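Side-chain contacts in sensor protein CpxA (Vibrio parahaemolyticus, PDB 3V67), which probably serves as the membrane-bound sensor histidine kinase of a two-component system, phosphorylating itself with ATP, and is represented here by its periplasmic, PAS-fold sensing domain: residues G38-R43 and I110-S115; G46-K51 and R55-F60; S74-R79 and G100-A105; S87-D90 and Q96-Y99; G106-V111 and L117-G122. All coordinates share one frame; numbering follows the deposited sequence.

Contact 1. Residues G38-R43 and I110-S115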
# COMPACT_ATOMS: atom_id res chain seq x y z
N GLY A 38 -15.43 28.79 10.43
CA GLY A 38 -14.48 29.49 9.58
C GLY A 38 -13.17 29.75 10.29
O GLY A 38 -12.09 29.64 9.70
N ARG A 39 -13.26 30.10 11.57
CA ARG A 39 -12.08 30.34 12.39
C ARG A 39 -11.27 29.05 12.53
O ARG A 39 -10.04 29.06 12.44
CB ARG A 39 -12.49 30.88 13.76
CG ARG A 39 -11.33 31.29 14.65
CD ARG A 39 -11.76 32.30 15.70
NE ARG A 39 -12.02 33.62 15.12
CZ ARG A 39 -13.23 34.13 14.91
NH1 ARG A 39 -14.31 33.43 15.24
NH2 ARG A 39 -13.36 35.34 14.38
N ILE A 40 -11.97 27.94 12.74
CA ILE A 40 -11.33 26.64 12.86
C ILE A 40 -10.59 26.26 11.58
O ILE A 40 -9.42 25.89 11.63
CB ILE A 40 -12.34 25.52 13.19
CG1 ILE A 40 -12.99 25.77 14.55
CG2 ILE A 40 -11.65 24.17 13.18
CD1 ILE A 40 -13.92 24.65 14.99
N LEU A 41 -11.27 26.36 10.45
CA LEU A 41 -10.69 25.99 9.16
C LEU A 41 -9.47 26.85 8.85
O LEU A 41 -8.43 26.35 8.43
CB LEU A 41 -11.72 26.14 8.04
CG LEU A 41 -13.00 25.31 8.20
CD1 LEU A 41 -13.98 25.64 7.09
CD2 LEU A 41 -12.68 23.82 8.22
N PHE A 42 -9.63 28.15 9.09
CA PHE A 42 -8.55 29.11 8.92
C PHE A 42 -7.32 28.73 9.75
O PHE A 42 -6.21 28.64 9.22
CB PHE A 42 -9.06 30.50 9.31
CG PHE A 42 -8.08 31.60 9.06
CD1 PHE A 42 -7.89 32.10 7.79
CD2 PHE A 42 -7.36 32.15 10.11
CE1 PHE A 42 -6.98 33.12 7.56
CE2 PHE A 42 -6.46 33.18 9.89
CZ PHE A 42 -6.27 33.66 8.61
N ARG A 43 -7.53 28.51 11.05
CA ARG A 43 -6.44 28.11 11.95
C ARG A 43 -5.76 26.81 11.52
O ARG A 43 -4.54 26.75 11.44
CB ARG A 43 -6.96 27.95 13.38
CG ARG A 43 -6.90 29.19 14.25
CD ARG A 43 -7.38 28.88 15.66
NE ARG A 43 -7.32 30.04 16.54
CZ ARG A 43 -7.83 30.06 17.77
NH1 ARG A 43 -8.44 28.99 18.26
NH2 ARG A 43 -7.73 31.15 18.52
N ILE A 110 -15.94 14.07 11.44
CA ILE A 110 -15.34 15.00 12.39
C ILE A 110 -16.37 16.01 12.85
O ILE A 110 -17.30 16.34 12.13
CB ILE A 110 -14.10 15.71 11.79
CG1 ILE A 110 -13.24 16.32 12.90
CG2 ILE A 110 -14.51 16.75 10.76
CD1 ILE A 110 -11.94 16.94 12.41
N VAL A 111 -16.23 16.48 14.09
CA VAL A 111 -17.14 17.49 14.61
C VAL A 111 -16.38 18.76 14.95
O VAL A 111 -15.53 18.77 15.85
CB VAL A 111 -17.89 17.00 15.87
CG1 VAL A 111 -18.74 18.12 16.45
CG2 VAL A 111 -18.74 15.78 15.54
N LEU A 112 -16.68 19.82 14.22
CA LEU A 112 -16.05 21.11 14.43
C LEU A 112 -17.11 22.19 14.53
O LEU A 112 -17.99 22.27 13.68
CB LEU A 112 -15.08 21.42 13.29
CG LEU A 112 -13.91 20.46 13.08
CD1 LEU A 112 -13.04 20.92 11.91
CD2 LEU A 112 -13.08 20.32 14.35
N ALA A 113 -17.02 23.01 15.58
CA ALA A 113 -18.00 24.07 15.84
C ALA A 113 -19.43 23.53 15.92
O ALA A 113 -20.35 24.12 15.35
CB ALA A 113 -17.89 25.17 14.79
N ASP A 114 -19.60 22.41 16.61
CA ASP A 114 -20.90 21.74 16.73
C ASP A 114 -21.53 21.40 15.37
O ASP A 114 -22.75 21.28 15.26
CB ASP A 114 -21.87 22.56 17.58
CG ASP A 114 -21.79 22.21 19.05
OD1 ASP A 114 -21.60 21.02 19.37
OD2 ASP A 114 -21.93 23.12 19.89
N SER A 115 -20.69 21.24 14.35
CA SER A 115 -21.16 20.84 13.03
C SER A 115 -20.54 19.51 12.64
O SER A 115 -19.35 19.27 12.88
CB SER A 115 -20.80 21.91 11.99
OG SER A 115 -21.30 23.18 12.38
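Helix 37-46 passes the end of strand 102-112 with the CA atoms of I40 and L112 7.4 Å apart, just where the chain enters the type I' turn from L112 to S115. Two backbone bonds of 3.0 Å close that turn, L112 N to S115 O and S115 N to L112 O. I40 does all the touching from the helix, using both of its branches. The short one ends in CG2, which meets CD1 of L112 at 3.8 Å as the two side chains cross obliquely. The long branch stands anti to the carbonyl carbon (chi1 -63°) and runs on extended, which carries its CD1 to the turn: 3.6 Å from A113 N, and 4.0 Å from A113 CB. No hydrogen bond joins the two segments; the contact is made by apolar packing of I40. L37, a turn earlier on the same helix, also touches L112 and A113, while I27 of helix 14-30 and F60 of strand 57-61 also pack against L112. The arrangement is that of a tight two-residue beta hairpin, with A113 and D114 at its tip, whose turn packs against a helix at the end of the central strands of a PAS-fold sheet.

Contact 2. Residues G46-K51 and R55-F60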
# COMPACT_ATOMS: atom_id res chain seq x y z
N GLY A 46 -3.83 27.13 8.49
CA GLY A 46 -2.80 28.13 8.69
C GLY A 46 -1.42 27.56 8.93
O GLY A 46 -0.42 28.23 8.72
N ASN A 47 -1.36 26.31 9.38
CA ASN A 47 -0.08 25.72 9.75
C ASN A 47 0.80 25.27 8.58
O ASN A 47 1.94 24.86 8.78
CB ASN A 47 -0.26 24.58 10.76
CG ASN A 47 -0.04 25.04 12.19
OD1 ASN A 47 0.65 26.03 12.44
ND2 ASN A 47 -0.62 24.33 13.15
N ARG A 48 0.28 25.36 7.36
CA ARG A 48 1.07 25.04 6.17
C ARG A 48 1.89 26.24 5.71
O ARG A 48 1.38 27.35 5.60
CB ARG A 48 0.17 24.56 5.03
CG ARG A 48 -0.38 23.17 5.24
CD ARG A 48 -1.13 22.71 4.01
NE ARG A 48 -0.24 22.55 2.86
CZ ARG A 48 0.52 21.48 2.66
NH1 ARG A 48 0.50 20.49 3.53
NH2 ARG A 48 1.29 21.40 1.58
N ALA A 49 3.17 26.00 5.44
CA ALA A 49 4.12 27.08 5.18
C ALA A 49 4.14 27.52 3.72
O ALA A 49 4.67 28.57 3.39
CB ALA A 49 5.50 26.68 5.64
N GLY A 50 3.56 26.70 2.85
CA GLY A 50 3.54 27.01 1.43
C GLY A 50 2.94 25.87 0.64
O GLY A 50 2.45 24.90 1.21
N LYS A 51 2.98 26.00 -0.68
CA LYS A 51 2.39 24.98 -1.55
C LYS A 51 3.30 23.76 -1.66
O LYS A 51 2.82 22.63 -1.77
CB LYS A 51 2.06 25.56 -2.93
CG LYS A 51 3.27 25.96 -3.75
CD LYS A 51 2.88 26.75 -4.98
CE LYS A 51 4.07 26.89 -5.91
NZ LYS A 51 4.15 28.23 -6.54
N ARG A 55 4.36 18.37 4.21
CA ARG A 55 3.45 17.86 5.23
C ARG A 55 2.09 17.48 4.63
O ARG A 55 1.64 18.11 3.68
CB ARG A 55 3.26 18.89 6.34
CG ARG A 55 4.47 19.03 7.24
CD ARG A 55 4.39 20.28 8.09
NE ARG A 55 4.74 21.48 7.35
CZ ARG A 55 4.83 22.69 7.89
NH1 ARG A 55 4.59 22.86 9.18
NH2 ARG A 55 5.17 23.73 7.14
N PRO A 56 1.45 16.44 5.19
CA PRO A 56 0.10 16.05 4.78
C PRO A 56 -0.86 17.22 4.98
O PRO A 56 -0.84 17.86 6.02
CB PRO A 56 -0.25 14.92 5.76
CG PRO A 56 1.06 14.37 6.20
CD PRO A 56 2.00 15.54 6.23
N ARG A 57 -1.67 17.49 3.97
CA ARG A 57 -2.64 18.57 4.02
C ARG A 57 -4.03 18.06 4.40
O ARG A 57 -4.54 17.13 3.80
CB ARG A 57 -2.71 19.28 2.67
CG ARG A 57 -3.85 20.25 2.57
CD ARG A 57 -3.80 21.06 1.29
NE ARG A 57 -4.96 21.94 1.20
CZ ARG A 57 -5.24 22.70 0.15
NH1 ARG A 57 -4.44 22.70 -0.90
NH2 ARG A 57 -6.32 23.47 0.16
N VAL A 58 -4.63 18.68 5.40
CA VAL A 58 -5.97 18.29 5.83
C VAL A 58 -7.06 19.05 5.07
O VAL A 58 -7.05 20.28 5.01
CB VAL A 58 -6.15 18.50 7.35
CG1 VAL A 58 -7.59 18.27 7.75
CG2 VAL A 58 -5.23 17.56 8.12
N PHE A 59 -7.98 18.30 4.46
CA PHE A 59 -9.12 18.89 3.76
C PHE A 59 -10.41 18.59 4.52
O PHE A 59 -10.47 17.67 5.33
CB PHE A 59 -9.28 18.28 2.37
CG PHE A 59 -8.30 18.80 1.34
CD1 PHE A 59 -8.61 19.89 0.55
CD2 PHE A 59 -7.08 18.16 1.14
CE1 PHE A 59 -7.73 20.34 -0.42
CE2 PHE A 59 -6.20 18.61 0.18
CZ PHE A 59 -6.52 19.70 -0.59
N PHE A 60 -11.45 19.36 4.22
CA PHE A 60 -12.75 19.14 4.84
C PHE A 60 -13.86 19.20 3.80
O PHE A 60 -13.71 19.84 2.76
CB PHE A 60 -13.01 20.18 5.93
CG PHE A 60 -12.07 20.07 7.10
CD1 PHE A 60 -12.27 19.11 8.07
CD2 PHE A 60 -10.99 20.93 7.22
CE1 PHE A 60 -11.41 19.01 9.15
CE2 PHE A 60 -10.13 20.83 8.29
CZ PHE A 60 -10.34 19.87 9.26
O HOH W 1 3.37 25.76 10.56
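R48 NH1 donates to the carbonyl oxygen R55 O at 2.6 Å, closing the loop that leads from helix 37-46 into strand 57-61 of the PAS-fold sheet. The bond is fairly straight (156° at the hydrogen) and its acceptor lies in the guanidinium plane, yet the donor stands 47° above the plane of the carbonyl. R48 reaches there because its chain bends at chi3 (65°). Its NH2 holds D53 O, so two main-chain oxygens of the loop share one guanidinium. Over one face of that group lies R57, whose CB is 3.5 Å from R48 NH1; the two chains cross at about a right angle, and R48 CD rests 3.9 Å from R57 CG. R55 also bends at chi3, folding its guanidinium back over residues 47-49. There A49 CB sits at the edge, 3.3 Å from R55 NH2, and N47 O lies over a face. The same NH2 makes a salt bridge with D53, whose OD1 also accepts from A49 N. A water bound to N47 O at 2.5 Å makes only a weak bond to R55 NH1. The second subunit closes in here: its F136 packs on N47, its L133 on P56, and its R134 brings a like charge close to R55. R57 runs on extended, its NH1 hydrogen-bonded to Q77, and F59 CZ lies 3.2 Å above the plane of the R57 guanidinium, offset toward its rim.

Contact 3. Residues S74-R79 and G100-A105; sequences SNFQLR and GRYMIA
Y102 is approached by two residues of helix 75-87, Q77 over a ring face and F76 at the base of its side chain, and there the packing is close. The CG of Q77 sits over the face, 4.2 Å from the centroid of the Y102 ring, a CH-pi contact. Beyond CG the glutamine stays extended, crossing the tyrosine at about a right angle, and its amide lies nearly parallel to the ring, the planes 13° apart. That amide is held from elsewhere, since OE1 of Q77 accepts a hydrogen bond from R57. F76 brings its ring edge to the same tyrosine: CE2 is 3.5 Å from Y102 CB and CZ is 3.7 Å from it. The two rings are set obliquely, centroids 5.9 Å apart. F76 reaches across because its CG is anti to the backbone N (chi1 161°), but the residue is largely exposed, and on its side the contact opens to solvent beside exposed G100 and R101. At the other end I104 only grazes this segment, CD1 4.5 Å from Q77 O, and packs instead on A80, M81 and F84 further along the helix. Y102 itself is buried, with R57 and F59 also against it. Residues 75-79 of the helix thus cross strand residues 102-105 at 43°, axes 10.1 Å apart: a helix laid on a face of the antiparallel sheet, as in PAS folds.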
# COMPACT_ATOMS: atom_id res chain seq x y z
N SER A 74 -2.08 25.93 -3.82
CA SER A 74 -2.04 24.83 -4.78
C SER A 74 -3.41 24.47 -5.35
O SER A 74 -4.25 23.90 -4.65
CB SER A 74 -1.40 23.59 -4.13
OG SER A 74 -1.30 22.53 -5.07
N ASN A 75 -3.63 24.80 -6.61
CA ASN A 75 -4.89 24.50 -7.29
C ASN A 75 -5.06 23.01 -7.56
O ASN A 75 -6.17 22.48 -7.50
CB ASN A 75 -4.97 25.28 -8.61
CG ASN A 75 -6.20 26.16 -8.68
OD1 ASN A 75 -7.28 25.71 -9.08
ND2 ASN A 75 -6.05 27.42 -8.30
N PHE A 76 -3.94 22.34 -7.85
CA PHE A 76 -3.94 20.92 -8.17
C PHE A 76 -4.53 20.07 -7.04
O PHE A 76 -5.42 19.24 -7.27
CB PHE A 76 -2.52 20.46 -8.50
CG PHE A 76 -2.33 18.98 -8.39
CD1 PHE A 76 -2.87 18.12 -9.33
CD2 PHE A 76 -1.60 18.44 -7.35
CE1 PHE A 76 -2.69 16.75 -9.23
CE2 PHE A 76 -1.41 17.08 -7.24
CZ PHE A 76 -1.96 16.23 -8.18
N GLN A 77 -4.04 20.29 -5.82
CA GLN A 77 -4.54 19.58 -4.64
C GLN A 77 -6.04 19.80 -4.48
O GLN A 77 -6.77 18.90 -4.04
CB GLN A 77 -3.80 20.06 -3.39
CG GLN A 77 -2.28 19.90 -3.47
CD GLN A 77 -1.56 20.51 -2.28
OE1 GLN A 77 -2.13 21.31 -1.54
NE2 GLN A 77 -0.30 20.14 -2.10
N LEU A 78 -6.50 20.99 -4.84
CA LEU A 78 -7.90 21.35 -4.73
C LEU A 78 -8.76 20.59 -5.74
O LEU A 78 -9.84 20.08 -5.40
CB LEU A 78 -8.06 22.86 -4.90
CG LEU A 78 -9.30 23.53 -4.31
CD1 LEU A 78 -9.93 22.65 -3.24
CD2 LEU A 78 -8.91 24.88 -3.72
N ARG A 79 -8.27 20.52 -6.98
CA ARG A 79 -8.94 19.74 -8.02
C ARG A 79 -9.04 18.27 -7.61
O ARG A 79 -10.11 17.66 -7.70
CB ARG A 79 -8.17 19.85 -9.34
CG ARG A 79 -8.66 20.95 -10.26
CD ARG A 79 -7.74 22.15 -10.24
NE ARG A 79 -6.36 21.78 -10.53
CZ ARG A 79 -5.47 22.60 -11.08
NH1 ARG A 79 -5.82 23.84 -11.41
NH2 ARG A 79 -4.23 22.19 -11.31
N GLY A 100 -2.08 11.42 -9.88
CA GLY A 100 -0.71 11.61 -10.30
C GLY A 100 0.23 11.03 -9.25
O GLY A 100 0.42 9.82 -9.18
N ARG A 101 0.80 11.90 -8.43
CA ARG A 101 1.67 11.48 -7.34
C ARG A 101 1.08 11.91 -6.01
O ARG A 101 1.72 11.78 -4.97
CB ARG A 101 3.07 12.08 -7.51
CG ARG A 101 3.87 11.49 -8.66
CD ARG A 101 4.64 10.25 -8.23
NE ARG A 101 5.54 9.77 -9.28
CZ ARG A 101 6.77 10.23 -9.48
NH1 ARG A 101 7.26 11.19 -8.71
NH2 ARG A 101 7.52 9.73 -10.46
N TYR A 102 -0.15 12.42 -6.04
CA TYR A 102 -0.80 12.93 -4.84
C TYR A 102 -1.93 12.02 -4.38
O TYR A 102 -3.00 11.98 -4.98
CB TYR A 102 -1.33 14.34 -5.09
CG TYR A 102 -1.70 15.11 -3.84
CD1 TYR A 102 -0.73 15.50 -2.93
CD2 TYR A 102 -3.02 15.46 -3.58
CE1 TYR A 102 -1.05 16.20 -1.79
CE2 TYR A 102 -3.36 16.17 -2.44
CZ TYR A 102 -2.37 16.54 -1.55
OH TYR A 102 -2.70 17.24 -0.41
N MET A 103 -1.69 11.29 -3.30
CA MET A 103 -2.69 10.40 -2.73
C MET A 103 -3.67 11.16 -1.83
O MET A 103 -3.27 12.06 -1.09
CB MET A 103 -2.02 9.29 -1.91
CG MET A 103 -2.97 8.21 -1.42
SD MET A 103 -3.39 7.04 -2.72
CE MET A 103 -1.88 6.08 -2.77
N ILE A 104 -4.94 10.78 -1.89
CA ILE A 104 -5.95 11.39 -1.04
C ILE A 104 -6.76 10.34 -0.31
O ILE A 104 -7.30 9.42 -0.94
CB ILE A 104 -6.89 12.29 -1.86
CG1 ILE A 104 -6.16 13.57 -2.26
CG2 ILE A 104 -8.14 12.61 -1.06
CD1 ILE A 104 -7.02 14.55 -3.01
N ALA A 105 -6.85 10.47 1.01
CA ALA A 105 -7.54 9.48 1.83
C ALA A 105 -8.69 10.08 2.64
O ALA A 105 -8.58 11.18 3.17
CB ALA A 105 -6.54 8.79 2.76

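Contact 4. Residues S87-D90 and Q96-Y99; sequences SIED and QRLY
R97 and S87 bury the most surface here, with E89 adding a smaller share. R97 leaves strand 95-99 with an extended chain from CG to NE, which delivers its guanidinium to the loop that follows helix 75-87. S87 covers one face of that group: its CB stands 3.8 Å above the plane, over the centre, and 3.9 Å from R97 CZ. S87 O is nearby as well, 3.5 Å from R97 NH1, without making a hydrogen bond. The hydroxyl of S87 is turned to N83 O of the preceding helix, and Y99 OH, 4.2 Å from S87 OG, bonds to N83 OD1. E89 comes to the guanidinium edge instead. Its OE2 lies in the plane, 3.9 Å from R97 NH2, a long salt bridge in which the carboxylate is turned 84° from the guanidinium. A water, also in that plane, accepts from R97 NH1 at 3.3 Å and from E89 N at 3.1 Å, so it ties the arginine to the loop backbone. F84 and A9 pack on the arginine from elsewhere in the chain. With the carboxylate distant, crosswise and poorly ordered, the attraction between the charges is probably modest, and the water bridge and the serine over the face do much of the joining.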
# COMPACT_ATOMS: atom_id res chain seq x y z
N SER A 87 -16.28 11.51 -6.00
CA SER A 87 -16.04 10.13 -6.43
C SER A 87 -16.38 9.10 -5.36
O SER A 87 -16.35 7.89 -5.63
CB SER A 87 -14.58 9.95 -6.86
OG SER A 87 -14.22 10.87 -7.86
N ILE A 88 -16.69 9.55 -4.15
CA ILE A 88 -16.96 8.64 -3.04
C ILE A 88 -18.17 7.77 -3.32
O ILE A 88 -19.22 8.26 -3.72
CB ILE A 88 -17.21 9.40 -1.72
CG1 ILE A 88 -16.02 10.29 -1.37
CG2 ILE A 88 -17.47 8.42 -0.59
CD1 ILE A 88 -16.28 11.21 -0.19
N GLU A 89 -18.01 6.46 -3.11
CA GLU A 89 -19.11 5.53 -3.32
C GLU A 89 -19.86 5.26 -2.02
O GLU A 89 -21.08 5.09 -2.03
CB GLU A 89 -18.58 4.22 -3.91
CG GLU A 89 -17.95 4.38 -5.28
CD GLU A 89 -17.02 3.24 -5.62
OE1 GLU A 89 -16.82 2.36 -4.75
OE2 GLU A 89 -16.49 3.22 -6.75
N ASP A 90 -19.13 5.24 -0.91
CA ASP A 90 -19.73 4.98 0.39
C ASP A 90 -19.08 5.85 1.46
O ASP A 90 -17.89 5.71 1.74
CB ASP A 90 -19.62 3.50 0.74
CG ASP A 90 -20.48 3.11 1.94
OD1 ASP A 90 -20.66 3.93 2.86
OD2 ASP A 90 -20.97 1.97 1.96
N GLN A 96 -8.64 5.43 -0.32
CA GLN A 96 -7.67 6.36 -0.88
C GLN A 96 -7.59 6.27 -2.40
O GLN A 96 -7.76 5.19 -2.98
CB GLN A 96 -6.29 6.20 -0.24
CG GLN A 96 -5.64 4.85 -0.47
CD GLN A 96 -4.29 4.73 0.23
OE1 GLN A 96 -4.01 5.47 1.17
NE2 GLN A 96 -3.46 3.81 -0.23
N ARG A 97 -7.33 7.40 -3.04
CA ARG A 97 -7.20 7.47 -4.50
C ARG A 97 -5.93 8.23 -4.88
O ARG A 97 -5.57 9.22 -4.23
CB ARG A 97 -8.41 8.17 -5.12
CG ARG A 97 -9.64 7.29 -5.27
CD ARG A 97 -10.80 8.07 -5.89
NE ARG A 97 -11.73 7.19 -6.58
CZ ARG A 97 -12.80 6.64 -6.02
NH1 ARG A 97 -13.08 6.88 -4.74
NH2 ARG A 97 -13.60 5.86 -6.73
N LEU A 98 -5.26 7.77 -5.93
CA LEU A 98 -4.02 8.41 -6.37
C LEU A 98 -4.26 9.35 -7.55
O LEU A 98 -4.77 8.95 -8.59
CB LEU A 98 -2.97 7.36 -6.74
CG LEU A 98 -1.57 7.89 -7.03
CD1 LEU A 98 -1.01 8.64 -5.83
CD2 LEU A 98 -0.64 6.76 -7.44
N TYR A 99 -3.88 10.61 -7.36
CA TYR A 99 -3.98 11.63 -8.40
C TYR A 99 -2.59 12.06 -8.83
O TYR A 99 -1.98 12.95 -8.23
CB TYR A 99 -4.78 12.83 -7.88
CG TYR A 99 -6.23 12.52 -7.60
CD1 TYR A 99 -7.20 12.72 -8.57
CD2 TYR A 99 -6.63 12.02 -6.37
CE1 TYR A 99 -8.52 12.44 -8.33
CE2 TYR A 99 -7.95 11.73 -6.11
CZ TYR A 99 -8.89 11.94 -7.10
OH TYR A 99 -10.22 11.65 -6.85
O HOH W 2 -15.13 5.43 -2.66

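Contact 5. Residues G106-V111 and L117-G122; sequences GPVPIV and LLMYVG
V108 and M119 form the first of two antiparallel hydrogen-bonded pairs between strands 102-112 and 115-124. V108 N gives to M119 O at 2.9 Å, in the carbonyl plane, and M119 N returns to V108 O at 2.8 Å with an angle of 172° at the hydrogen. I110 and L117 repeat the exchange; there I110 N stands 41° above the carbonyl plane of L117, whereas L117 N approaches nearly along the C=O axis of I110. P109 and L118 form the non-hydrogen-bonded pair between them. A weaker CH...O contact runs from P107 CA to M119 O at 3.4 Å. G106 and P107, joined by a cis peptide, face the single residue Y120, a beta bulge that shifts the register by one residue.

Apolar contacts fall on both faces. On one, V108 and M119 lie side by side, CG2 to CB 3.9 Å, and the CG of M119, anti to its backbone N (chi1 -166°), leads on to SD, 4.0 Å from I110 CD1; I20, T23 and R24 of helix 14-30 pack against this face. On the other, P107 CB touches CE1 of the Y120 ring at 3.4 Å, and L118 CB at 3.8 Å. The phenol ends in a hydrogen bond to S61 of the neighbouring strand. Four main-chain bonds therefore join the two segments, while their buried side chains give both faces an apolar surface on which the flanking helices can pack.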
# COMPACT_ATOMS: atom_id res chain seq x y z
N GLY A 106 -9.79 9.34 2.72
CA GLY A 106 -10.95 9.77 3.48
C GLY A 106 -12.24 9.16 2.95
O GLY A 106 -12.21 8.29 2.08
N PRO A 107 -13.39 9.62 3.46
CA PRO A 107 -13.49 10.63 4.52
C PRO A 107 -13.54 9.97 5.89
O PRO A 107 -13.87 8.79 5.98
CB PRO A 107 -14.84 11.27 4.24
CG PRO A 107 -15.67 10.14 3.72
CD PRO A 107 -14.72 9.27 2.92
N VAL A 108 -13.22 10.73 6.93
CA VAL A 108 -13.51 10.30 8.30
C VAL A 108 -14.37 11.36 8.97
O VAL A 108 -14.15 12.55 8.79
CB VAL A 108 -12.23 10.03 9.14
CG1 VAL A 108 -11.44 8.87 8.55
CG2 VAL A 108 -11.36 11.28 9.24
N PRO A 109 -15.39 10.93 9.73
CA PRO A 109 -16.27 11.92 10.36
C PRO A 109 -15.52 12.81 11.35
O PRO A 109 -14.58 12.37 11.99
CB PRO A 109 -17.30 11.05 11.10
CG PRO A 109 -16.64 9.72 11.25
CD PRO A 109 -15.79 9.55 10.04
N ILE A 110 -15.94 14.07 11.44
CA ILE A 110 -15.34 15.00 12.39
C ILE A 110 -16.37 16.01 12.85
O ILE A 110 -17.30 16.34 12.13
CB ILE A 110 -14.10 15.71 11.79
CG1 ILE A 110 -13.24 16.32 12.90
CG2 ILE A 110 -14.51 16.75 10.76
CD1 ILE A 110 -11.94 16.94 12.41
N VAL A 111 -16.23 16.48 14.09
CA VAL A 111 -17.14 17.49 14.61
C VAL A 111 -16.38 18.76 14.95
O VAL A 111 -15.53 18.77 15.85
CB VAL A 111 -17.89 17.00 15.87
CG1 VAL A 111 -18.74 18.12 16.45
CG2 VAL A 111 -18.74 15.78 15.54
N LEU A 117 -19.01 17.26 10.01
CA LEU A 117 -18.32 17.38 8.73
C LEU A 117 -17.48 16.14 8.47
O LEU A 117 -17.50 15.17 9.23
CB LEU A 117 -17.42 18.61 8.73
CG LEU A 117 -18.07 19.92 9.14
CD1 LEU A 117 -17.03 21.03 9.23
CD2 LEU A 117 -19.18 20.30 8.17
N LEU A 118 -16.71 16.18 7.38
CA LEU A 118 -15.84 15.08 7.01
C LEU A 118 -14.43 15.57 6.75
O LEU A 118 -14.22 16.61 6.13
CB LEU A 118 -16.39 14.35 5.78
CG LEU A 118 -17.79 13.76 5.98
CD1 LEU A 118 -18.50 13.63 4.65
CD2 LEU A 118 -17.69 12.40 6.67
N MET A 119 -13.45 14.82 7.25
CA MET A 119 -12.05 15.17 7.14
C MET A 119 -11.35 14.24 6.15
O MET A 119 -11.69 13.05 6.03
CB MET A 119 -11.37 15.08 8.51
CG MET A 119 -9.99 15.74 8.57
SD MET A 119 -9.09 15.36 10.08
CE MET A 119 -8.33 13.80 9.62
N TYR A 120 -10.37 14.79 5.45
CA TYR A 120 -9.62 14.06 4.45
C TYR A 120 -8.15 14.44 4.61
O TYR A 120 -7.84 15.48 5.19
CB TYR A 120 -10.07 14.44 3.05
CG TYR A 120 -11.56 14.35 2.79
CD1 TYR A 120 -12.09 13.27 2.09
CD2 TYR A 120 -12.43 15.35 3.21
CE1 TYR A 120 -13.45 13.18 1.83
CE2 TYR A 120 -13.79 15.27 2.96
CZ TYR A 120 -14.29 14.19 2.27
OH TYR A 120 -15.64 14.11 2.02
N VAL A 121 -7.26 13.61 4.09
CA VAL A 121 -5.83 13.91 4.14
C VAL A 121 -5.19 13.68 2.77
O VAL A 121 -5.28 12.59 2.20
CB VAL A 121 -5.10 13.07 5.21
CG1 VAL A 121 -3.61 13.36 5.18
CG2 VAL A 121 -5.66 13.34 6.59
N GLY A 122 -4.55 14.72 2.25
CA GLY A 122 -3.82 14.63 1.00
C GLY A 122 -2.33 14.59 1.29
O GLY A 122 -1.86 15.24 2.22

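In the fold
All five contacts surround one antiparallel sheet of the PAS-fold domain. Strand 102-112 serves contacts 1, 3 and 5, the last being its hairpin with strand 115-124. Contact 2 enters the sheet through strand 57-61, on the other side of 115-124, and contact 4 through strand 95-99, beside 102-112; these two lie about 20 Å apart between centres, on opposite sides of the chain's centre. Along the chain, contact 1 encloses 2, 3 and 4, with 4 nested inside 3; contact 5 comes after these three and shares I110 and V111 with contact 1. Backbone hydrogen bonds tie F59 of contact 2 to Y120 of contact 5, and I104 of contact 3 to R97 of contact 4. Local loop closures and longer-range helix contacts thus meet on one sheet.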